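Local coordinates for protein dihydrofolate reductase, putative (Aspergillus flavus, PDB 6DRS) that probably catalyses the NADPH-dependent reduction of dihydrofolate to tetrahydrofolate and binds a diaminoquinazoline antifolate beside the dinucleotide cofactor, at residues S42-A45 against R46-R50; R75-K79 against R80-I84; K213-A216 against E217-T220. All coordinates share one frame; numbering follows the deposited sequence.

Interaction 1: residues S42-A45 against R46-R50; sequences SFFA and RVTTR. With H8A (3-{[(3R)-7,9-diamino-3-methyl-2,3-dihydrofuro[2,3-f]quinazolin-4-yl]oxy}benzonitrile), chain G; SO4 (sulfate ion), chain D.
Phe44 lies between Thr48, one helical turn on, and the inhibitor H8A. With CG anti to the backbone N (chi1 170°), its ring swings out from the helix. Phe44 CB meets H8A N11 at 3.7 Å. The fused rings of H8A lie over one face of the ring, H8A C5 being 3.4 Å above the Phe44 plane toward the rim. Phe44 CD1 makes the tightest approach, 3.3 Å from H8A C8, while CD2 and CE2 run beside the nitrile, its N21 in the ring plane. Over the opposite face, Thr48 CG2 stands 3.8 Å from the Phe44 centroid, a CH-pi contact. Thr48 OG1 donates to Phe44 O at 2.7 Å, from the opposite face of the carbonyl plane to Thr48 N. Thr49 repeats this at Ala45 O, its OG1 bonding there at 2.6 Å. A similar CH-pi contact places Val47 CG2 over the Phe43 ring, 17° off its normal. A bend at chi3 (-57°) brings the Arg46 guanidinium over Ser42 O; Arg46 NH2 shares a water with Ser42 OG and forms a salt bridge with Glu225. Helix 38-49 packs Phe44 and Thr48 on Met60 of strand 57-63, and Val47 on Phe154 of strand 150-157.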
ATOM      1  N   SER A  42      -0.465  10.874  -1.701  1.00 17.09           N
ATOM      2  CA  SER A  42       0.694  11.148  -2.517  1.00 16.03           C
ATOM      3  C   SER A  42       1.910  10.363  -1.985  1.00 14.40           C
ATOM      4  O   SER A  42       2.744   9.845  -2.766  1.00 13.90           O
ATOM      5  CB  SER A  42       0.926  12.642  -2.664  1.00 15.90           C
ATOM      6  OG  SER A  42       1.351  13.214  -1.438  1.00 17.24           O
ATOM      7  N   PHE A  43       1.986  10.232  -0.661  1.00 13.33           N
ATOM      8  CA  PHE A  43       3.030   9.470  -0.028  1.00 12.35           C
ATOM      9  C   PHE A  43       2.921   8.006  -0.464  1.00 12.48           C
ATOM     10  O   PHE A  43       3.921   7.367  -0.822  1.00 12.15           O
ATOM     11  CB  PHE A  43       3.010   9.624   1.499  1.00 11.77           C
ATOM     12  CG  PHE A  43       3.940   8.680   2.236  1.00 11.93           C
ATOM     13  CD1 PHE A  43       5.276   9.012   2.457  1.00 11.77           C
ATOM     14  CD2 PHE A  43       3.482   7.466   2.741  1.00 11.53           C
ATOM     15  CE1 PHE A  43       6.120   8.159   3.160  1.00 11.47           C
ATOM     16  CE2 PHE A  43       4.327   6.604   3.425  1.00 10.98           C
ATOM     17  CZ  PHE A  43       5.651   6.945   3.631  1.00 11.53           C
ATOM     18  N   PHE A  44       1.710   7.475  -0.422  1.00 12.39           N
ATOM     19  CA  PHE A  44       1.494   6.081  -0.819  1.00 12.63           C
ATOM     20  C   PHE A  44       1.898   5.901  -2.288  1.00 12.71           C
ATOM     21  O   PHE A  44       2.498   4.901  -2.628  1.00 12.25           O
ATOM     22  CB  PHE A  44       0.039   5.653  -0.612  1.00 11.12           C
ATOM     23  CG  PHE A  44      -0.301   4.318  -1.232  1.00 10.75           C
ATOM     24  CD1 PHE A  44      -0.062   3.125  -0.549  1.00 10.31           C
ATOM     25  CD2 PHE A  44      -0.880   4.250  -2.500  1.00 10.22           C
ATOM     26  CE1 PHE A  44      -0.384   1.896  -1.122  1.00  9.99           C
ATOM     27  CE2 PHE A  44      -1.189   3.018  -3.069  1.00 10.29           C
ATOM     28  CZ  PHE A  44      -0.942   1.846  -2.382  1.00  9.74           C
ATOM     29  N   ALA A  45       1.527   6.879  -3.120  1.00 12.80           N
ATOM     30  CA  ALA A  45       1.742   6.802  -4.552  1.00 12.91           C
ATOM     31  C   ALA A  45       3.252   6.836  -4.843  1.00 12.66           C
ATOM     32  O   ALA A  45       3.771   5.925  -5.501  1.00 14.10           O
ATOM     33  CB  ALA A  45       0.988   7.905  -5.268  1.00 12.00           C
ATOM     34  N   ARG A  46       3.952   7.825  -4.289  1.00 12.20           N
ATOM     35  CA  ARG A  46       5.402   8.003  -4.545  1.00 11.41           C
ATOM     36  C   ARG A  46       6.170   6.784  -4.050  1.00 11.10           C
ATOM     37  O   ARG A  46       7.008   6.271  -4.757  1.00 11.64           O
ATOM     38  CB  ARG A  46       5.984   9.249  -3.873  1.00 10.77           C
ATOM     39  CG  ARG A  46       5.422  10.546  -4.419  1.00 10.61           C
ATOM     40  CD  ARG A  46       6.277  11.658  -3.833  1.00 11.63           C
ATOM     41  NE  ARG A  46       6.281  11.617  -2.373  1.00 11.91           N
ATOM     42  CZ  ARG A  46       5.360  12.160  -1.583  1.00 12.64           C
ATOM     43  NH1 ARG A  46       4.393  12.911  -2.085  1.00 12.43           N
ATOM     44  NH2 ARG A  46       5.430  11.973  -0.281  1.00 12.65           N
ATOM     45  N   VAL A  47       5.878   6.337  -2.835  1.00 10.40           N
ATOM     46  CA  VAL A  47       6.587   5.231  -2.256  1.00  9.91           C
ATOM     47  C   VAL A  47       6.347   3.934  -3.034  1.00 10.16           C
ATOM     48  O   VAL A  47       7.298   3.195  -3.271  1.00 10.63           O
ATOM     49  CB  VAL A  47       6.284   5.116  -0.756  1.00  9.72           C
ATOM     50  CG1 VAL A  47       6.821   3.818  -0.160  1.00  8.90           C
ATOM     51  CG2 VAL A  47       6.858   6.350  -0.060  1.00  9.36           C
ATOM     52  N   THR A  48       5.112   3.642  -3.427  1.00 10.56           N
ATOM     53  CA  THR A  48       4.851   2.315  -4.042  1.00 10.45           C
ATOM     54  C   THR A  48       5.352   2.305  -5.489  1.00 10.38           C
ATOM     55  O   THR A  48       5.600   1.240  -6.044  1.00 12.31           O
ATOM     56  CB  THR A  48       3.360   1.956  -4.013  1.00 10.51           C
ATOM     57  OG1 THR A  48       2.654   3.040  -4.623  1.00 10.69           O
ATOM     58  CG2 THR A  48       2.840   1.653  -2.625  1.00 10.30           C
ATOM     59  N   THR A  49       5.489   3.469  -6.096  1.00 10.51           N
ATOM     60  CA  THR A  49       5.926   3.595  -7.499  1.00 10.87           C
ATOM     61  C   THR A  49       7.460   3.579  -7.608  1.00 11.60           C
ATOM     62  O   THR A  49       8.012   2.937  -8.513  1.00 12.05           O
ATOM     63  CB  THR A  49       5.363   4.867  -8.139  1.00 11.11           C
ATOM     64  OG1 THR A  49       3.954   4.831  -7.885  1.00 11.64           O
ATOM     65  CG2 THR A  49       5.606   4.896  -9.631  1.00 10.63           C
ATOM     66  N   ARG A  50       8.132   4.244  -6.672  1.00 11.49           N
ATOM     67  CA  ARG A  50       9.571   4.527  -6.727  1.00 12.23           C
ATOM     68  C   ARG A  50      10.403   3.238  -6.852  1.00 12.65           C
ATOM     69  O   ARG A  50      10.522   2.473  -5.875  1.00 12.79           O
ATOM     70  CB  ARG A  50       9.941   5.259  -5.437  1.00 11.96           C
ATOM     71  CG  ARG A  50      11.378   5.741  -5.402  1.00 12.86           C
ATOM     72  CD  ARG A  50      11.790   6.529  -4.170  1.00 11.99           C
ATOM     73  NE  ARG A  50      11.163   7.846  -4.242  1.00 11.76           N
ATOM     74  CZ  ARG A  50      10.265   8.318  -3.374  1.00 11.65           C
ATOM     75  NH1 ARG A  50       9.714   9.502  -3.585  1.00 10.91           N
ATOM     76  NH2 ARG A  50       9.926   7.624  -2.299  1.00 11.18           N
TER
HETATM   77  C2  H8A G 306      -4.921   4.206  -0.424  1.00 18.37           C
HETATM   78  C3  H8A G 306      -4.087   4.898   0.459  1.00 17.43           C
HETATM   79  C4  H8A G 306      -3.141   4.190   1.231  1.00 16.69           C
HETATM   80  C5  H8A G 306      -3.042   2.783   1.147  1.00 16.04           C
HETATM   81  C6  H8A G 306      -3.894   2.127   0.226  1.00 17.07           C
HETATM   82  C7  H8A G 306      -4.809   2.830  -0.508  1.00 17.51           C
HETATM   83  C8  H8A G 306      -2.094   2.133   1.904  1.00 13.12           C
HETATM   84  O1  H8A G 306      -5.835   4.867  -1.188  1.00 22.12           O
HETATM   85  C10 H8A G 306      -1.392   4.163   2.822  1.00 14.02           C
HETATM   86  C14 H8A G 306      -5.667   5.144  -2.533  1.00 27.61           C
HETATM   87  C15 H8A G 306      -6.808   5.454  -3.304  1.00 30.21           C
HETATM   88  C16 H8A G 306      -6.666   5.743  -4.672  1.00 30.17           C
HETATM   89  C17 H8A G 306      -5.387   5.721  -5.259  1.00 29.75           C
HETATM   90  C18 H8A G 306      -4.223   5.420  -4.521  1.00 29.37           C
HETATM   91  N9  H8A G 306      -1.295   2.830   2.742  1.00 13.31           N
HETATM   92  N11 H8A G 306      -2.319   4.835   2.105  1.00 16.10           N
HETATM   93  N12 H8A G 306      -1.953   0.686   1.783  1.00 12.63           N
HETATM   94  N13 H8A G 306      -0.543   4.956   3.717  1.00 14.14           N
HETATM   95  C19 H8A G 306      -4.392   5.127  -3.150  1.00 28.07           C
HETATM   96  C20 H8A G 306      -3.016   5.399  -5.107  1.00 32.29           C
HETATM   97  N21 H8A G 306      -1.952   5.333  -5.655  1.00 26.31           N
HETATM   98  C22 H8A G 306      -5.596   1.944  -1.359  1.00 18.44           C
HETATM   99  C23 H8A G 306      -5.145   0.572  -0.850  1.00 18.30           C
HETATM  100  O24 H8A G 306      -3.966   0.783  -0.052  1.00 17.72           O
HETATM  101  C25 H8A G 306      -5.028   2.005  -2.760  1.00 18.87           C
HETATM  102  S   SO4 D 303      11.951  10.310  -6.459  1.00 92.57           S
HETATM  103  O1  SO4 D 303      13.100  10.283  -5.523  1.00 87.42           O
HETATM  104  O2  SO4 D 303      12.282  11.079  -7.681  1.00 91.61           O
HETATM  105  O3  SO4 D 303      10.805  10.996  -5.813  1.00 94.66           O
HETATM  106  O4  SO4 D 303      11.595   8.912  -6.801  1.00 91.98           O
HETATM  107  O   HOH W   1       3.049  13.033   1.249  1.00 29.05           O

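Interaction 2: residues R75-K79 against R80-I84; sequences RPLGK and RINVI. With H8A (3-{[(3R)-7,9-diamino-3-methyl-2,3-dihydrofuro[2,3-f]quinazolin-4-yl]oxy}benzonitrile), chain G; SO4 (sulfate ion), chain E.
Bends at chi2 (146°) and chi3 (-68°) fold Arg80 back over the preceding turn, where NE and NH2 grip Gly78 O side-on. Arg80 NH2 is 2.9 Å from Gly78 O, in the carbonyl plane and on a lone pair; Arg80 NE, 3.0 Å from Gly78 O, comes from above that plane. Both bonds lie nearly in the guanidinium plane, limiting its rotation. Leu77 CB lies over one guanidinium face, 3.7 Å from Arg80 NH2. In Asn82, CG stands beside the backbone N (chi1 -66°), which directs the amide at both polar backbone atoms of Leu77. Asn82 ND2 donates to Leu77 O at 2.8 Å on a lone pair, whereas Leu77 N reaches Asn82 OD1 at 3.0 Å from above the amide plane. Pro76, after a cis peptide, sets CB 3.7 Å from Asn82 CG. Arg80 NH1 bonds to Thr48 and more weakly to the inhibitor nitrile, 3.4 Å from H8A N21; the Leu77 methyls pack beside the same cyanophenyl group. A type II beta turn from Leu77 to Arg80 leads into strand 81-85 and lines the antifolate pocket; Arg80 probably corresponds to the arginine that binds the glutamate alpha-carboxylate of folate in related dihydrofolate reductases.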
ATOM      1  N   ARG A  75      -8.038   2.353 -11.874  1.00 20.41           N
ATOM      2  CA  ARG A  75      -7.365   1.085 -11.658  1.00 20.37           C
ATOM      3  C   ARG A  75      -7.286   0.275 -12.968  1.00 20.52           C
ATOM      4  O   ARG A  75      -8.068   0.539 -13.892  1.00 21.83           O
ATOM      5  CB  ARG A  75      -8.033   0.346 -10.496  1.00 20.42           C
ATOM      6  CG  ARG A  75      -9.156  -0.586 -10.918  1.00 20.62           C
ATOM      7  CD  ARG A  75     -10.034  -0.981  -9.757  1.00 21.33           C
ATOM      8  NE  ARG A  75     -11.202  -1.604 -10.356  1.00 21.76           N
ATOM      9  CZ  ARG A  75     -12.441  -1.519  -9.887  1.00 23.06           C
ATOM     10  NH1 ARG A  75     -12.701  -0.772  -8.825  1.00 22.22           N
ATOM     11  NH2 ARG A  75     -13.413  -2.184 -10.490  1.00 22.59           N
ATOM     12  N   PRO A  76      -6.363  -0.699 -13.076  1.00 18.29           N
ATOM     13  CA  PRO A  76      -5.269  -0.963 -12.102  1.00 17.47           C
ATOM     14  C   PRO A  76      -4.347   0.261 -11.956  1.00 15.96           C
ATOM     15  O   PRO A  76      -4.257   1.076 -12.861  1.00 15.60           O
ATOM     16  CB  PRO A  76      -4.499  -2.169 -12.669  1.00 18.97           C
ATOM     17  CG  PRO A  76      -5.384  -2.714 -13.776  1.00 17.51           C
ATOM     18  CD  PRO A  76      -6.116  -1.492 -14.277  1.00 18.50           C
ATOM     19  N   LEU A  77      -3.741   0.432 -10.788  1.00 15.31           N
ATOM     20  CA  LEU A  77      -3.030   1.684 -10.463  1.00 14.05           C
ATOM     21  C   LEU A  77      -1.749   1.794 -11.319  1.00 14.20           C
ATOM     22  O   LEU A  77      -0.977   0.823 -11.449  1.00 13.73           O
ATOM     23  CB  LEU A  77      -2.718   1.637  -8.961  1.00 14.05           C
ATOM     24  CG  LEU A  77      -3.904   1.949  -8.037  1.00 13.35           C
ATOM     25  CD1 LEU A  77      -3.503   1.705  -6.594  1.00 13.39           C
ATOM     26  CD2 LEU A  77      -4.349   3.399  -8.209  1.00 12.76           C
ATOM     27  N   GLY A  78      -1.528   2.956 -11.919  1.00 13.80           N
ATOM     28  CA  GLY A  78      -0.485   3.108 -12.920  1.00 14.54           C
ATOM     29  C   GLY A  78       0.928   3.058 -12.348  1.00 14.77           C
ATOM     30  O   GLY A  78       1.208   3.458 -11.190  1.00 13.72           O
ATOM     31  N   LYS A  79       1.824   2.537 -13.195  1.00 14.68           N
ATOM     32  CA  LYS A  79       3.260   2.621 -12.992  1.00 14.25           C
ATOM     33  C   LYS A  79       3.695   1.617 -11.937  1.00 13.59           C
ATOM     34  O   LYS A  79       4.827   1.714 -11.436  1.00 14.97           O
ATOM     35  CB  LYS A  79       3.723   4.032 -12.619  1.00 14.42           C
ATOM     36  CG  LYS A  79       3.634   5.022 -13.763  1.00 15.67           C
ATOM     37  CD  LYS A  79       3.963   6.423 -13.386  1.00 17.48           C
ATOM     38  CE  LYS A  79       3.611   7.357 -14.526  1.00 19.01           C
ATOM     39  NZ  LYS A  79       4.517   8.528 -14.513  1.00 21.76           N
ATOM     40  N   ARG A  80       2.825   0.664 -11.639  1.00 12.51           N
ATOM     41  CA  ARG A  80       3.206  -0.436 -10.780  1.00 12.97           C
ATOM     42  C   ARG A  80       2.643  -1.746 -11.353  1.00 12.89           C
ATOM     43  O   ARG A  80       1.780  -1.737 -12.217  1.00 13.99           O
ATOM     44  CB  ARG A  80       2.665  -0.198  -9.370  1.00 13.11           C
ATOM     45  CG  ARG A  80       3.488   0.774  -8.533  1.00 13.39           C
ATOM     46  CD  ARG A  80       2.591   1.583  -7.622  1.00 13.24           C
ATOM     47  NE  ARG A  80       1.727   2.507  -8.357  1.00 13.38           N
ATOM     48  CZ  ARG A  80       0.848   3.352  -7.808  1.00 13.03           C
ATOM     49  NH1 ARG A  80       0.742   3.470  -6.488  1.00 12.47           N
ATOM     50  NH2 ARG A  80       0.082   4.090  -8.593  1.00 13.34           N
ATOM     51  N   ILE A  81       3.130  -2.859 -10.871  1.00 12.30           N
ATOM     52  CA  ILE A  81       2.514  -4.152 -11.160  1.00 12.87           C
ATOM     53  C   ILE A  81       1.460  -4.405 -10.067  1.00 12.95           C
ATOM     54  O   ILE A  81       1.788  -4.416  -8.876  1.00 12.73           O
ATOM     55  CB  ILE A  81       3.611  -5.240 -11.135  1.00 12.71           C
ATOM     56  CG1 ILE A  81       4.653  -5.002 -12.233  1.00 12.56           C
ATOM     57  CG2 ILE A  81       3.004  -6.637 -11.204  1.00 14.18           C
ATOM     58  CD1 ILE A  81       6.018  -5.575 -11.928  1.00 11.32           C
ATOM     59  N   ASN A  82       0.199  -4.516 -10.456  1.00 13.40           N
ATOM     60  CA  ASN A  82      -0.865  -4.738  -9.526  1.00 13.77           C
ATOM     61  C   ASN A  82      -1.103  -6.240  -9.449  1.00 14.77           C
ATOM     62  O   ASN A  82      -1.247  -6.904 -10.483  1.00 15.82           O
ATOM     63  CB  ASN A  82      -2.130  -4.010  -9.961  1.00 13.57           C
ATOM     64  CG  ASN A  82      -1.995  -2.504  -9.934  1.00 13.83           C
ATOM     65  OD1 ASN A  82      -2.695  -1.849  -9.168  1.00 14.31           O
ATOM     66  ND2 ASN A  82      -1.153  -1.931 -10.788  1.00 12.57           N
ATOM     67  N   VAL A  83      -1.079  -6.791  -8.243  1.00 15.57           N
ATOM     68  CA  VAL A  83      -1.261  -8.234  -8.106  1.00 16.23           C
ATOM     69  C   VAL A  83      -2.484  -8.494  -7.224  1.00 17.80           C
ATOM     70  O   VAL A  83      -2.439  -8.224  -6.020  1.00 20.26           O
ATOM     71  CB  VAL A  83      -0.006  -8.940  -7.558  1.00 16.72           C
ATOM     72  CG1 VAL A  83      -0.197 -10.455  -7.553  1.00 15.96           C
ATOM     73  CG2 VAL A  83       1.241  -8.555  -8.340  1.00 16.28           C
ATOM     74  N   ILE A  84      -3.564  -8.989  -7.827  1.00 17.47           N
ATOM     75  CA  ILE A  84      -4.861  -9.113  -7.133  1.00 18.76           C
ATOM     76  C   ILE A  84      -5.028 -10.554  -6.652  1.00 19.41           C
ATOM     77  O   ILE A  84      -5.024 -11.474  -7.469  1.00 19.74           O
ATOM     78  CB  ILE A  84      -6.036  -8.662  -8.027  1.00 19.07           C
ATOM     79  CG1 ILE A  84      -5.919  -7.193  -8.436  1.00 19.04           C
ATOM     80  CG2 ILE A  84      -7.371  -8.941  -7.336  1.00 20.20           C
ATOM     81  CD1 ILE A  84      -5.337  -6.942  -9.808  1.00 20.57           C
TER
HETATM   82  C2  H8A G 306      -4.921   4.206  -0.424  1.00 18.37           C
HETATM   83  C3  H8A G 306      -4.087   4.898   0.459  1.00 17.43           C
HETATM   84  C4  H8A G 306      -3.141   4.190   1.231  1.00 16.69           C
HETATM   85  C5  H8A G 306      -3.042   2.783   1.147  1.00 16.04           C
HETATM   86  C6  H8A G 306      -3.894   2.127   0.226  1.00 17.07           C
HETATM   87  C7  H8A G 306      -4.809   2.830  -0.508  1.00 17.51           C
HETATM   88  C8  H8A G 306      -2.094   2.133   1.904  1.00 13.12           C
HETATM   89  O1  H8A G 306      -5.835   4.867  -1.188  1.00 22.12           O
HETATM   90  C10 H8A G 306      -1.392   4.163   2.822  1.00 14.02           C
HETATM   91  C14 H8A G 306      -5.667   5.144  -2.533  1.00 27.61           C
HETATM   92  C15 H8A G 306      -6.808   5.454  -3.304  1.00 30.21           C
HETATM   93  C16 H8A G 306      -6.666   5.743  -4.672  1.00 30.17           C
HETATM   94  C17 H8A G 306      -5.387   5.721  -5.259  1.00 29.75           C
HETATM   95  C18 H8A G 306      -4.223   5.420  -4.521  1.00 29.37           C
HETATM   96  N9  H8A G 306      -1.295   2.830   2.742  1.00 13.31           N
HETATM   97  N11 H8A G 306      -2.319   4.835   2.105  1.00 16.10           N
HETATM   98  N12 H8A G 306      -1.953   0.686   1.783  1.00 12.63           N
HETATM   99  N13 H8A G 306      -0.543   4.956   3.717  1.00 14.14           N
HETATM  100  C19 H8A G 306      -4.392   5.127  -3.150  1.00 28.07           C
HETATM  101  C20 H8A G 306      -3.016   5.399  -5.107  1.00 32.29           C
HETATM  102  N21 H8A G 306      -1.952   5.333  -5.655  1.00 26.31           N
HETATM  103  C22 H8A G 306      -5.596   1.944  -1.359  1.00 18.44           C
HETATM  104  C23 H8A G 306      -5.145   0.572  -0.850  1.00 18.30           C
HETATM  105  O24 H8A G 306      -3.966   0.783  -0.052  1.00 17.72           O
HETATM  106  C25 H8A G 306      -5.028   2.005  -2.760  1.00 18.87           C
HETATM  107  S   SO4 E 304      -1.091   6.812 -13.511  1.00113.21           S
HETATM  108  O1  SO4 E 304      -1.124   8.027 -12.664  1.00120.55           O
HETATM  109  O2  SO4 E 304       0.286   6.268 -13.517  1.00115.67           O
HETATM  110  O3  SO4 E 304      -1.492   7.144 -14.903  1.00111.03           O
HETATM  111  O4  SO4 E 304      -2.032   5.817 -12.943  1.00109.24           O

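Interaction 3: residues K213-A216 against E217-T220; sequences KVSA and EEVT
Glu218 OE1 takes two hydrogen bonds from Ser215, which cements the start of the helix. The hydroxyl bond is short: Ser215 OG donates to Glu218 OE1 over 2.6 Å, meeting the anti lone pair of that oxygen, the one turned away from OE2. Ser215 N approaches the same Glu218 OE1 at 3.0 Å from well above the carboxylate plane, 50° out of it. In return Ser215 OG accepts from Glu218 N at 3.1 Å, an exchange made possible by chi1 of 66°, which sets OG between the backbone N and the carbonyl carbon. Side chain to backbone in both directions, with Ser215 at the N-cap, defines a capping box, and here it closes the first turn of helix 216-223. The position of the carboxylate near the helix N-terminus would probably favour its charged form, as would the salt bridge from Glu218 OE2 to Arg212. Behind the box, ordinary helical bonding begins with Val219 N donating to Ser215 O. Thr220 adds a second donor to Ala216 O: its OG1 sits 2.8 Å from Ala216 O, above the carbonyl plane, while Thr220 N comes almost straight on. The same Thr220 hydroxyl has a further partner in Val227 N. On the buried side, Val214 CG2 rests 3.6 Å from Val219 CG2, the two side chains crossing at about a right angle, and it also touches Glu218 CB at 3.7 Å.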
ATOM      1  N   LYS A 213      10.109  -0.431  16.721  1.00 22.85           N
ATOM      2  CA  LYS A 213       9.864   0.746  15.980  1.00 22.32           C
ATOM      3  C   LYS A 213      11.213   1.337  15.557  1.00 24.54           C
ATOM      4  O   LYS A 213      12.110   1.480  16.412  1.00 26.35           O
ATOM      5  CB  LYS A 213       9.062   1.723  16.833  1.00 24.09           C
ATOM      6  CG  LYS A 213       8.709   3.010  16.111  1.00 25.77           C
ATOM      7  CD  LYS A 213       7.931   3.984  16.938  1.00 26.92           C
ATOM      8  CE  LYS A 213       7.676   5.236  16.136  1.00 31.09           C
ATOM      9  NZ  LYS A 213       7.970   6.445  16.937  1.00 33.81           N
ATOM     10  N   VAL A 214      11.364   1.708  14.274  1.00 20.78           N
ATOM     11  CA  VAL A 214      12.679   2.045  13.755  1.00 17.88           C
ATOM     12  C   VAL A 214      12.849   3.568  13.697  1.00 18.44           C
ATOM     13  O   VAL A 214      11.878   4.306  13.769  1.00 18.15           O
ATOM     14  CB  VAL A 214      12.974   1.349  12.408  1.00 16.89           C
ATOM     15  CG1 VAL A 214      12.718  -0.143  12.453  1.00 15.92           C
ATOM     16  CG2 VAL A 214      12.263   1.993  11.233  1.00 16.06           C
ATOM     17  N   SER A 215      14.100   4.025  13.570  1.00 17.35           N
ATOM     18  CA  SER A 215      14.436   5.457  13.441  1.00 17.94           C
ATOM     19  C   SER A 215      13.795   6.038  12.170  1.00 17.95           C
ATOM     20  O   SER A 215      13.529   5.305  11.216  1.00 19.08           O
ATOM     21  CB  SER A 215      15.944   5.657  13.471  1.00 17.08           C
ATOM     22  OG  SER A 215      16.556   5.079  12.322  1.00 16.09           O
ATOM     23  N   ALA A 216      13.476   7.328  12.187  1.00 18.53           N
ATOM     24  CA  ALA A 216      13.062   8.049  10.977  1.00 19.72           C
ATOM     25  C   ALA A 216      14.079   7.798   9.848  1.00 20.62           C
ATOM     26  O   ALA A 216      13.709   7.583   8.684  1.00 20.67           O
ATOM     27  CB  ALA A 216      12.879   9.517  11.280  1.00 19.31           C
ATOM     28  N   GLU A 217      15.363   7.768  10.194  1.00 20.89           N
ATOM     29  CA  GLU A 217      16.390   7.552   9.190  1.00 21.29           C
ATOM     30  C   GLU A 217      16.201   6.166   8.565  1.00 18.82           C
ATOM     31  O   GLU A 217      16.443   5.993   7.379  1.00 16.93           O
ATOM     32  CB  GLU A 217      17.788   7.740   9.786  1.00 25.97           C
ATOM     33  CG  GLU A 217      18.891   7.060   8.987  1.00 32.94           C
ATOM     34  CD  GLU A 217      20.308   7.542   9.278  1.00 40.24           C
ATOM     35  OE1 GLU A 217      20.726   7.451  10.457  1.00 43.86           O
ATOM     36  OE2 GLU A 217      20.993   8.007   8.323  1.00 39.69           O
ATOM     37  N   GLU A 218      15.776   5.182   9.349  1.00 17.54           N
ATOM     38  CA  GLU A 218      15.623   3.866   8.755  1.00 17.28           C
ATOM     39  C   GLU A 218      14.393   3.810   7.846  1.00 15.86           C
ATOM     40  O   GLU A 218      14.434   3.136   6.830  1.00 14.97           O
ATOM     41  CB  GLU A 218      15.576   2.782   9.827  1.00 18.55           C
ATOM     42  CG  GLU A 218      16.929   2.556  10.459  1.00 19.27           C
ATOM     43  CD  GLU A 218      16.811   1.846  11.789  1.00 18.85           C
ATOM     44  OE1 GLU A 218      16.635   2.536  12.810  1.00 19.88           O
ATOM     45  OE2 GLU A 218      16.887   0.610  11.794  1.00 17.85           O
ATOM     46  N   VAL A 219      13.307   4.510   8.217  1.00 15.17           N
ATOM     47  CA  VAL A 219      12.121   4.518   7.378  1.00 14.29           C
ATOM     48  C   VAL A 219      12.486   5.193   6.061  1.00 13.98           C
ATOM     49  O   VAL A 219      12.039   4.785   4.992  1.00 12.11           O
ATOM     50  CB  VAL A 219      10.909   5.209   8.030  1.00 14.31           C
ATOM     51  CG1 VAL A 219       9.712   5.123   7.100  1.00 13.69           C
ATOM     52  CG2 VAL A 219      10.556   4.533   9.327  1.00 13.38           C
ATOM     53  N   THR A 220      13.279   6.247   6.191  1.00 13.94           N
ATOM     54  CA  THR A 220      13.667   7.045   5.059  1.00 14.27           C
ATOM     55  C   THR A 220      14.370   6.141   4.041  1.00 14.50           C
ATOM     56  O   THR A 220      14.066   6.182   2.838  1.00 14.36           O
ATOM     57  CB  THR A 220      14.588   8.193   5.504  1.00 13.80           C
ATOM     58  OG1 THR A 220      13.797   9.071   6.313  1.00 13.31           O
ATOM     59  CG2 THR A 220      15.219   8.908   4.330  1.00 13.21           C
TER

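Overall arrangement
Interactions 1, 2 and 3 follow one another along the chain. The first two have centres 12 Å apart and touch directly: Thr48 OG1 lies 2.7 Å from Arg80 NH1, a probable hydrogen bond. Helix 38-49 and the turn into strand 81-85 therefore line one H8A site together, sharing strand 57-63 as a neighbour. Interaction 3 stands apart, its centre about 17 Å from that of interaction 1 and about 27 Å from that of interaction 2, on the opposite side of the chain's centre from the latter. It touches neither, and its Val219 side chain is about 11 Å from H8A; it is structural packing that joins strand 211-213 to helix 216-223.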